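Long-range contacts in serine protease pet (Escherichia coli, PDB 4OM9), which is a secreted autotransporter enterotoxin of enteroaggregative strains, a serine protease that probably cleaves the host cytoskeletal protein alpha-fodrin: residues N702-G707 against L734-A739; T750-S755 against Q791-A796. All blocks are in the same frame, centred on the assembly; numbering follows the deposited sequence.

Contact 1 (N702-G707 against L734-A739)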
ATOM      1  N   ASN A 702      31.647  -8.271  -0.729  1.00 51.98           N
ATOM      2  CA  ASN A 702      31.703  -7.409   0.449  1.00 53.22           C
ATOM      3  C   ASN A 702      30.410  -6.636   0.727  1.00 47.84           C
ATOM      4  O   ASN A 702      29.571  -6.461  -0.153  1.00 46.65           O
ATOM      5  CB  ASN A 702      32.841  -6.409   0.294  1.00 48.52           C
ATOM      6  CG  ASN A 702      32.550  -5.384  -0.774  1.00 49.16           C
ATOM      7  OD1 ASN A 702      32.220  -4.246  -0.472  1.00 50.88           O
ATOM      8  ND2 ASN A 702      32.635  -5.795  -2.038  1.00 49.39           N
ATOM      9  N   ILE A 703      30.292  -6.154   1.961  1.00 42.56           N
ATOM     10  CA  ILE A 703      29.156  -5.371   2.425  1.00 38.20           C
ATOM     11  C   ILE A 703      29.629  -4.018   2.918  1.00 44.41           C
ATOM     12  O   ILE A 703      30.432  -3.947   3.843  1.00 46.99           O
ATOM     13  CB  ILE A 703      28.409  -6.079   3.572  1.00 39.59           C
ATOM     14  CG1 ILE A 703      27.926  -7.457   3.131  1.00 42.59           C
ATOM     15  CG2 ILE A 703      27.242  -5.231   4.075  1.00 37.19           C
ATOM     16  CD1 ILE A 703      27.585  -8.356   4.286  1.00 42.36           C
ATOM     17  N   LYS A 704      29.143  -2.950   2.299  1.00 50.39           N
ATOM     18  CA  LYS A 704      29.442  -1.599   2.749  1.00 49.02           C
ATOM     19  C   LYS A 704      28.235  -1.034   3.469  1.00 51.25           C
ATOM     20  O   LYS A 704      27.106  -1.187   2.989  1.00 53.83           O
ATOM     21  CB  LYS A 704      29.838  -0.712   1.571  1.00 52.61           C
ATOM     22  CG  LYS A 704      31.085  -1.205   0.869  1.00 54.00           C
ATOM     23  CD  LYS A 704      31.441  -0.381  -0.356  1.00 55.37           C
ATOM     24  CE  LYS A 704      32.636  -1.014  -1.069  1.00 62.68           C
ATOM     25  NZ  LYS A 704      33.106  -0.249  -2.257  1.00 62.67           N
ATOM     26  N   SER A 705      28.459  -0.384   4.613  1.00 44.33           N
ATOM     27  CA  SER A 705      27.346   0.053   5.453  1.00 51.01           C
ATOM     28  C   SER A 705      27.585   1.353   6.226  1.00 54.82           C
ATOM     29  O   SER A 705      28.495   1.456   7.044  1.00 53.05           O
ATOM     30  CB  SER A 705      26.979  -1.060   6.441  1.00 46.18           C
ATOM     31  OG  SER A 705      26.007  -0.617   7.375  1.00 50.84           O
ATOM     32  N   GLY A 706      26.732   2.336   5.955  1.00 59.12           N
ATOM     33  CA  GLY A 706      26.766   3.624   6.614  1.00 57.86           C
ATOM     34  C   GLY A 706      25.511   3.803   7.439  1.00 56.43           C
ATOM     35  O   GLY A 706      25.201   4.910   7.884  1.00 61.68           O
ATOM     36  N   GLY A 707      24.788   2.703   7.640  1.00 51.62           N
ATOM     37  CA  GLY A 707      23.580   2.704   8.448  1.00 50.73           C
ATOM     38  C   GLY A 707      23.707   1.770   9.638  1.00 53.97           C
ATOM     39  O   GLY A 707      24.802   1.568  10.156  1.00 58.49           O
ATOM     40  N   LEU A 734      32.785  -3.152   5.415  1.00 54.54           N
ATOM     41  CA  LEU A 734      33.388  -1.829   5.486  1.00 54.42           C
ATOM     42  C   LEU A 734      32.354  -0.816   5.973  1.00 54.95           C
ATOM     43  O   LEU A 734      31.225  -0.781   5.481  1.00 54.96           O
ATOM     44  CB  LEU A 734      33.967  -1.437   4.116  1.00 53.53           C
ATOM     45  CG  LEU A 734      34.088   0.013   3.632  1.00 53.29           C
ATOM     46  CD1 LEU A 734      34.893   0.852   4.588  1.00 61.55           C
ATOM     47  CD2 LEU A 734      34.695   0.085   2.230  1.00 52.46           C
ATOM     48  N   THR A 735      32.736  -0.002   6.953  1.00 61.97           N
ATOM     49  CA  THR A 735      31.812   0.964   7.541  1.00 64.54           C
ATOM     50  C   THR A 735      32.128   2.386   7.054  1.00 66.09           C
ATOM     51  O   THR A 735      33.292   2.775   6.963  1.00 68.49           O
ATOM     52  CB  THR A 735      31.847   0.886   9.073  1.00 65.72           C
ATOM     53  OG1 THR A 735      31.747  -0.488   9.479  1.00 66.42           O
ATOM     54  CG2 THR A 735      30.695   1.663   9.670  1.00 70.93           C
ATOM     55  N   GLU A 736      31.080   3.152   6.750  1.00 64.32           N
ATOM     56  CA  GLU A 736      31.192   4.338   5.895  1.00 65.56           C
ATOM     57  C   GLU A 736      30.789   5.676   6.519  1.00 62.85           C
ATOM     58  O   GLU A 736      30.956   6.721   5.895  1.00 61.83           O
ATOM     59  CB  GLU A 736      30.347   4.125   4.634  1.00 66.36           C
ATOM     60  CG  GLU A 736      30.740   2.917   3.818  1.00 61.79           C
ATOM     61  CD  GLU A 736      31.909   3.190   2.888  1.00 69.91           C
ATOM     62  OE1 GLU A 736      31.824   2.789   1.707  1.00 66.24           O
ATOM     63  OE2 GLU A 736      32.918   3.794   3.332  1.00 83.09           O
ATOM     64  N   ASP A 737      30.248   5.637   7.732  1.00 61.54           N
ATOM     65  CA  ASP A 737      29.799   6.833   8.452  1.00 65.04           C
ATOM     66  C   ASP A 737      29.896   6.584   9.958  1.00 65.45           C
ATOM     67  O   ASP A 737      30.350   5.527  10.380  1.00 64.48           O
ATOM     68  CB  ASP A 737      28.349   7.193   8.078  1.00 68.42           C
ATOM     69  CG  ASP A 737      28.246   7.998   6.787  1.00 67.88           C
ATOM     70  OD1 ASP A 737      29.182   8.752   6.460  1.00 77.34           O
ATOM     71  OD2 ASP A 737      27.209   7.894   6.103  1.00 67.26           O
ATOM     72  N   GLY A 738      29.441   7.536  10.769  1.00 91.61           N
ATOM     73  CA  GLY A 738      29.231   7.265  12.182  1.00 90.08           C
ATOM     74  C   GLY A 738      28.114   6.248  12.365  1.00 92.93           C
ATOM     75  O   GLY A 738      27.049   6.571  12.880  1.00 91.88           O
ATOM     76  N   ALA A 739      28.370   5.010  11.949  1.00 78.81           N
ATOM     77  CA  ALA A 739      27.334   3.994  11.787  1.00 74.01           C
ATOM     78  C   ALA A 739      27.281   2.976  12.922  1.00 77.80           C
ATOM     79  O   ALA A 739      27.957   3.125  13.937  1.00 84.72           O
ATOM     80  CB  ALA A 739      27.536   3.278  10.473  1.00 72.64           C
TER

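Contact 2 (T750-S755 against Q791-A796)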
ATOM      1  N   THR A 750      32.278 -14.165  10.252  1.00 62.67           N
ATOM      2  CA  THR A 750      33.597 -14.295   9.643  1.00 61.65           C
ATOM      3  C   THR A 750      33.790 -13.182   8.611  1.00 61.73           C
ATOM      4  O   THR A 750      32.832 -12.740   7.982  1.00 62.90           O
ATOM      5  CB  THR A 750      33.780 -15.696   8.983  1.00 63.99           C
ATOM      6  OG1 THR A 750      33.613 -16.719   9.972  1.00 71.91           O
ATOM      7  CG2 THR A 750      35.160 -15.850   8.353  1.00 65.78           C
ATOM      8  N   GLY A 751      35.026 -12.717   8.455  1.00 58.31           N
ATOM      9  CA  GLY A 751      35.346 -11.720   7.450  1.00 56.21           C
ATOM     10  C   GLY A 751      35.771 -10.415   8.083  1.00 56.31           C
ATOM     11  O   GLY A 751      35.121  -9.934   9.014  1.00 57.00           O
ATOM     12  N   ASP A 752      36.857  -9.840   7.572  1.00 68.94           N
ATOM     13  CA  ASP A 752      37.476  -8.669   8.192  1.00 68.56           C
ATOM     14  C   ASP A 752      36.517  -7.489   8.228  1.00 64.73           C
ATOM     15  O   ASP A 752      35.560  -7.434   7.464  1.00 62.08           O
ATOM     16  CB  ASP A 752      38.756  -8.277   7.448  1.00 69.19           C
ATOM     17  CG  ASP A 752      39.763  -9.412   7.376  1.00 73.66           C
ATOM     18  OD1 ASP A 752      39.824 -10.222   8.320  1.00 77.49           O
ATOM     19  OD2 ASP A 752      40.493  -9.498   6.369  1.00 70.06           O
ATOM     20  N   ILE A 753      36.755  -6.555   9.135  1.00 75.26           N
ATOM     21  CA  ILE A 753      35.965  -5.336   9.142  1.00 76.82           C
ATOM     22  C   ILE A 753      36.874  -4.120   9.229  1.00 80.54           C
ATOM     23  O   ILE A 753      37.703  -3.998  10.130  1.00 86.26           O
ATOM     24  CB  ILE A 753      34.930  -5.316  10.288  1.00 72.57           C
ATOM     25  CG1 ILE A 753      34.449  -3.889  10.546  1.00 79.02           C
ATOM     26  CG2 ILE A 753      35.506  -5.894  11.545  1.00 79.93           C
ATOM     27  CD1 ILE A 753      33.317  -3.809  11.544  1.00 79.70           C
ATOM     28  N   LYS A 754      36.720  -3.230   8.257  1.00 56.59           N
ATOM     29  CA  LYS A 754      37.540  -2.046   8.164  1.00 57.62           C
ATOM     30  C   LYS A 754      36.650  -0.819   8.157  1.00 56.88           C
ATOM     31  O   LYS A 754      35.479  -0.899   7.790  1.00 55.16           O
ATOM     32  CB  LYS A 754      38.412  -2.092   6.914  1.00 57.23           C
ATOM     33  CG  LYS A 754      37.654  -1.887   5.640  1.00 55.08           C
ATOM     34  CD  LYS A 754      38.577  -1.717   4.456  1.00 54.95           C
ATOM     35  CE  LYS A 754      37.759  -1.519   3.184  1.00 52.84           C
ATOM     36  NZ  LYS A 754      38.619  -1.075   2.053  1.00 52.84           N
ATOM     37  N   SER A 755      37.210   0.312   8.570  1.00 58.24           N
ATOM     38  CA  SER A 755      36.481   1.570   8.649  1.00 57.83           C
ATOM     39  C   SER A 755      37.411   2.720   8.968  1.00 64.55           C
ATOM     40  O   SER A 755      38.370   2.544   9.716  1.00 68.47           O
ATOM     41  CB  SER A 755      35.396   1.499   9.720  1.00 59.02           C
ATOM     42  OG  SER A 755      34.859   2.787   9.988  1.00 57.83           O
ATOM     43  N   GLN A 791      35.534 -13.296  13.549  1.00 83.93           N
ATOM     44  CA  GLN A 791      36.941 -13.397  13.120  1.00 81.15           C
ATOM     45  C   GLN A 791      37.183 -12.783  11.742  1.00 83.20           C
ATOM     46  O   GLN A 791      36.462 -13.065  10.804  1.00 82.90           O
ATOM     47  CB  GLN A 791      37.431 -14.862  13.138  1.00 88.01           C
ATOM     48  CG  GLN A 791      36.686 -15.785  12.200  1.00 86.43           C
ATOM     49  CD  GLN A 791      37.582 -16.945  11.765  1.00 86.66           C
ATOM     50  OE1 GLN A 791      38.509 -16.758  10.969  1.00 88.27           O
ATOM     51  NE2 GLN A 791      37.325 -18.135  12.299  1.00 82.93           N
ATOM     52  N   GLY A 792      38.215 -11.953  11.626  1.00 74.44           N
ATOM     53  CA  GLY A 792      39.083 -11.655  12.747  1.00 82.53           C
ATOM     54  C   GLY A 792      40.140 -10.612  12.462  1.00 81.73           C
ATOM     55  O   GLY A 792      41.295 -10.820  12.791  1.00 87.05           O
ATOM     56  N   SER A 793      39.750  -9.494  11.857  1.00 74.42           N
ATOM     57  CA  SER A 793      40.683  -8.391  11.638  1.00 71.07           C
ATOM     58  C   SER A 793      39.956  -7.051  11.561  1.00 71.28           C
ATOM     59  O   SER A 793      39.166  -6.823  10.650  1.00 70.18           O
ATOM     60  CB  SER A 793      41.493  -8.625  10.365  1.00 69.92           C
ATOM     61  OG  SER A 793      42.115  -7.431   9.933  1.00 70.25           O
ATOM     62  N   ILE A 794      40.236  -6.161  12.510  1.00 76.48           N
ATOM     63  CA  ILE A 794      39.538  -4.877  12.579  1.00 73.26           C
ATOM     64  C   ILE A 794      40.458  -3.666  12.431  1.00 75.83           C
ATOM     65  O   ILE A 794      41.161  -3.284  13.370  1.00 80.75           O
ATOM     66  CB  ILE A 794      38.777  -4.718  13.908  1.00 76.73           C
ATOM     67  CG1 ILE A 794      37.848  -5.897  14.144  1.00 74.61           C
ATOM     68  CG2 ILE A 794      37.993  -3.412  13.928  1.00 74.91           C
ATOM     69  CD1 ILE A 794      37.196  -5.869  15.495  1.00 77.56           C
ATOM     70  N   LYS A 795      40.432  -3.046  11.259  1.00 73.33           N
ATOM     71  CA  LYS A 795      41.180  -1.819  11.046  1.00 74.28           C
ATOM     72  C   LYS A 795      40.261  -0.610  11.091  1.00 74.79           C
ATOM     73  O   LYS A 795      39.886  -0.071  10.056  1.00 74.09           O
ATOM     74  CB  LYS A 795      41.920  -1.871   9.711  1.00 73.30           C
ATOM     75  CG  LYS A 795      42.638  -3.180   9.477  1.00 72.50           C
ATOM     76  CD  LYS A 795      43.776  -3.024   8.494  1.00 72.24           C
ATOM     77  CE  LYS A 795      44.494  -4.350   8.277  1.00 71.49           C
ATOM     78  NZ  LYS A 795      43.575  -5.370   7.686  1.00 69.80           N
ATOM     79  N   ALA A 796      39.898  -0.189  12.296  1.00 76.11           N
ATOM     80  CA  ALA A 796      39.060   0.991  12.476  1.00 76.83           C
ATOM     81  C   ALA A 796      39.624   1.915  13.554  1.00 85.19           C
ATOM     82  O   ALA A 796      39.343   1.729  14.736  1.00 88.09           O
ATOM     83  CB  ALA A 796      37.650   0.577  12.827  1.00 76.74           C
TER

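Contact 1 (N702-G707 against L734-A739)
Lys704 and Leu734 pair in parallel register, their side chains on one face of two neighbouring beta-helix strands. Lys704 is extended beyond CG, and its CE passes 4.0 Å from Leu734 CD2, the two side chains lying at a slant to one another. Glu736 bends at its second torsion (chi2 -83°), which turns one carboxylate oxygen, OE1, toward the lysine's methylenes; OE1 of Glu736 is 3.8 Å from Lys704 CD. The charges themselves stay apart, with Lys704 NZ 5.2 Å from Glu736 OE1.

Beneath these side chains runs a ladder of three backbone bonds. Leu734 N gives its hydrogen to Ile703 O (2.9 Å), and Ser705 N reaches Leu734 O (2.9 Å). The third, Glu736 N to Ser705 O (3.1 Å), comes from well above the carbonyl plane, 49° out of it, where strand 733-735 gives way to a turn. Thr735 CG2 also lies against Ser705 O. The turn, with Gly738 at the centre of an inverse gamma turn, brings Ala739 CB to 3.2 Å from Gly707 O.

On the far edge of 702-707, strand 682-685 continues the parallel ladder, and Ile703 and Ser705 pack on its Leu683 and Ile685. Backbone hydrogen bonds therefore join these successive rungs, while the lysine and glutamate probably add a mild, unbonded electrostatic attraction.

Contact 2 (T750-S755 against Q791-A796)
Ile753 and Ile794 sit side by side through different first torsions: Ile753 has CG1 anti to the backbone N (chi1 162°), leaving CG2 wedged between N and the carbonyl carbon, whereas Ile794 has CG1 beside its N (chi1 -54°). Ile753 CG2 thereby meets Ile794 CG1 at 3.5 Å, tighter than ordinary van der Waals contact. The two branched chains point the same way, into the buried side of the solenoid, where Leu801 and Trp808 also pack on Ile794. Further along this face Ser755 CB and Ala796 CB are 3.9 Å apart.

The backbones run in parallel, at 9° between the short strands 753-755 and 794-796. Both backbone polar atoms of Ile753 bond to segment 791-796: its N to Ser793 O (2.9 Å), and its O to Lys795 N, in the carbonyl plane. Ser755 N then goes to Lys795 O (3.1 Å), from above that carbonyl's plane.

Toward the Thr750-Gln791 pair the ladder is less regular. Gly751, with a positive phi that suits glycine, bonds Gln791 O through its N (2.8 Å), and a cis peptide precedes Gly792. The Tyr790 hydroxyl binds both Gly751 O and Ser793 N, in place of a direct bond between them. Asp752 OD1 lies close to Ser793 CB (3.1 Å), a contact with the methylene and not a hydrogen bond with the hydroxyl.

The exposed Lys754 and Lys795 lie on the outer face, Lys795 NZ weakly bonded to Ser793 OG. Close aliphatic packing thus holds the inside, while outside Asp752 OD2 and Lys795 NZ, 5.3 Å apart, probably attract each other mildly without touching.

Overall arrangement
Contacts 1 and 2 are two joints of the right-handed beta-helix that forms the stalk of autotransporter passenger domains such as this one, separated by the single interface of strands 733-735 and 747-755. At that interface a probable Thr735 N to Lys754 O hydrogen bond links them, and Leu734 CD2 packs on Lys754 CE; their centres are about 12 Å apart. Contact 1 is the more buried, yet its side-chain contacts across the segments centre on a partly exposed Lys-Leu-Glu group. Contact 2, only partly buried and farther from the chain's centre, instead places an isoleucine pair inside and two exposed lysines outside, and its ladder has a side-chain hydroxyl inserted in it.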